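Local coordinates for protein cytochrome P450 (Bacillus megaterium, PDB 5L92) that probably acts as a heme-dependent monooxygenase that uses molecular oxygen to hydroxylate steroids, and binds corticosterone near its heme, at residues Thr196-Tyr199 with Arg200-Glu203. Sequence-based numbering, arbitrary orientation.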
loop_
_atom_site.group_PDB
_atom_site.type_symbol
_atom_site.label_atom_id
_atom_site.label_comp_id
_atom_site.label_asym_id
_atom_site.label_seq_id
_atom_site.Cartn_x
_atom_site.Cartn_y
_atom_site.Cartn_z
ATOM N N THR A 196 -4.895 -9.289 -20.060
ATOM C CA THR A 196 -5.914 -9.684 -21.027
ATOM C C THR A 196 -7.297 -9.399 -20.482
ATOM O O THR A 196 -8.183 -9.000 -21.243
ATOM C CB THR A 196 -5.772 -11.169 -21.449
ATOM O OG1 THR A 196 -5.791 -12.018 -20.312
ATOM C CG2 THR A 196 -4.487 -11.397 -22.173
ATOM N N TYR A 197 -7.485 -9.542 -19.166
ATOM C CA TYR A 197 -8.712 -9.072 -18.532
ATOM C C TYR A 197 -8.992 -7.630 -18.917
ATOM O O TYR A 197 -10.083 -7.303 -19.400
ATOM C CB TYR A 197 -8.615 -9.188 -16.997
ATOM C CG TYR A 197 -9.883 -8.775 -16.298
ATOM C CD1 TYR A 197 -10.113 -7.449 -15.948
ATOM C CD2 TYR A 197 -10.868 -9.707 -16.028
ATOM C CE1 TYR A 197 -11.278 -7.078 -15.347
ATOM C CE2 TYR A 197 -12.031 -9.354 -15.414
ATOM C CZ TYR A 197 -12.245 -8.029 -15.083
ATOM O OH TYR A 197 -13.419 -7.642 -14.469
ATOM N N PHE A 198 -8.016 -6.740 -18.724
ATOM C CA PHE A 198 -8.314 -5.331 -18.934
ATOM C C PHE A 198 -8.363 -4.933 -20.410
ATOM O O PHE A 198 -8.995 -3.930 -20.743
ATOM C CB PHE A 198 -7.315 -4.461 -18.163
ATOM C CG PHE A 198 -7.736 -4.216 -16.731
ATOM C CD1 PHE A 198 -8.772 -3.343 -16.448
ATOM C CD2 PHE A 198 -7.135 -4.901 -15.694
ATOM C CE1 PHE A 198 -9.205 -3.130 -15.148
ATOM C CE2 PHE A 198 -7.528 -4.696 -14.384
ATOM C CZ PHE A 198 -8.572 -3.818 -14.096
ATOM N N TYR A 199 -7.715 -5.668 -21.309
ATOM C CA TYR A 199 -7.939 -5.372 -22.721
ATOM C C TYR A 199 -9.382 -5.631 -23.109
ATOM O O TYR A 199 -9.966 -4.865 -23.878
ATOM C CB TYR A 199 -6.996 -6.183 -23.602
ATOM C CG TYR A 199 -5.645 -5.520 -23.712
ATOM C CD1 TYR A 199 -5.527 -4.287 -24.328
ATOM C CD2 TYR A 199 -4.502 -6.104 -23.196
ATOM C CE1 TYR A 199 -4.332 -3.666 -24.449
ATOM C CE2 TYR A 199 -3.274 -5.484 -23.325
ATOM C CZ TYR A 199 -3.201 -4.259 -23.956
ATOM O OH TYR A 199 -2.018 -3.573 -24.092
ATOM N N ARG A 200 -9.985 -6.688 -22.563
ATOM C CA ARG A 200 -11.410 -6.915 -22.794
ATOM C C ARG A 200 -12.245 -5.773 -22.219
ATOM O O ARG A 200 -13.063 -5.176 -22.922
ATOM C CB ARG A 200 -11.828 -8.263 -22.213
ATOM C CG ARG A 200 -13.276 -8.644 -22.489
ATOM C CD ARG A 200 -13.582 -10.051 -22.034
ATOM N NE ARG A 200 -13.169 -10.331 -20.670
ATOM C CZ ARG A 200 -13.814 -9.926 -19.581
ATOM N NH1 ARG A 200 -14.926 -9.185 -19.665
ATOM N NH2 ARG A 200 -13.335 -10.262 -18.391
ATOM N N ILE A 201 -12.026 -5.399 -20.980
ATOM C CA ILE A 201 -12.740 -4.286 -20.404
ATOM C C ILE A 201 -12.680 -3.035 -21.295
ATOM O O ILE A 201 -13.647 -2.355 -21.500
ATOM C CB ILE A 201 -12.175 -3.921 -19.025
ATOM C CG1 ILE A 201 -12.264 -5.081 -18.073
ATOM C CG2 ILE A 201 -12.891 -2.732 -18.467
ATOM C CD1 ILE A 201 -13.643 -5.538 -17.820
ATOM N N ILE A 202 -11.513 -2.743 -21.802
ATOM C CA ILE A 202 -11.297 -1.591 -22.649
ATOM C C ILE A 202 -12.200 -1.657 -23.899
ATOM O O ILE A 202 -12.840 -0.698 -24.257
ATOM C CB ILE A 202 -9.795 -1.429 -22.938
ATOM C CG1 ILE A 202 -9.050 -1.092 -21.666
ATOM C CG2 ILE A 202 -9.496 -0.365 -23.953
ATOM C CD1 ILE A 202 -7.554 -1.175 -21.808
ATOM N N GLU A 203 -12.222 -2.809 -24.538
ATOM C CA GLU A 203 -13.052 -3.037 -25.702
ATOM C C GLU A 203 -14.494 -2.758 -25.327
ATOM O O GLU A 203 -15.175 -2.048 -26.013
ATOM C CB GLU A 203 -12.956 -4.479 -26.183
ATOM C CG GLU A 203 -11.785 -4.815 -27.078
ATOM C CD GLU A 203 -11.371 -6.299 -27.034
ATOM O OE1 GLU A 203 -12.229 -7.221 -27.045
ATOM O OE2 GLU A 203 -10.151 -6.550 -26.976
#
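Y197 receives side chains from the next helical turn at two places along its ring, both from the same side of the ring plane. R200 brings its guanidinium in obliquely near CD2 and CE2, with NH2 3.4 Å from CE2 of Y197, while I201 approaches obliquely near CD1 and CE1, its CG1 3.5 Å from CE1 of Y197. The guanidinium plane stands nearly upright on the ring, at 84°, and R200 CZ lies 5.0 Å from the Y197 ring centroid, an off-centre cation-pi contact. Two torsions explain the reach: CG of Y197 is anti to its backbone N (chi1 -177°), and the arginine chain runs extended until it bends at chi3 (50°), which turns its head back toward the ring. NH1 of the same head forms a salt bridge with E204, whereas the Y197 hydroxyl is hydrogen-bonded to D157, and F161 meets the tyrosine ring edge-to-face. Replacing Y197 with an alanine would probably leave R200 without its aromatic partner, D157 without the phenol and I201 with a gap beside CG1.

CD1 of Y197 also sits 3.9 Å above the centre of the F198 ring, whose CD1 lies 4.2 Å from I201 CG1, so the isoleucine branch touches both aromatics. Beneath these contacts runs regular i to i+4 bonding: I201 N donates to Y197 O at 3.1 Å, and I202 N to F198 O at 3.0 Å. On the buried side, F198 and I202 meet helix 229-245, and I201 joins F198 on I214 of helix 213-222. Side chains spaced three and four residues apart, with one apolar flank and one charged, are characteristic of an amphipathic alpha-helix, here the long helix 177-207 packed on the helical body of the cytochrome P450 fold.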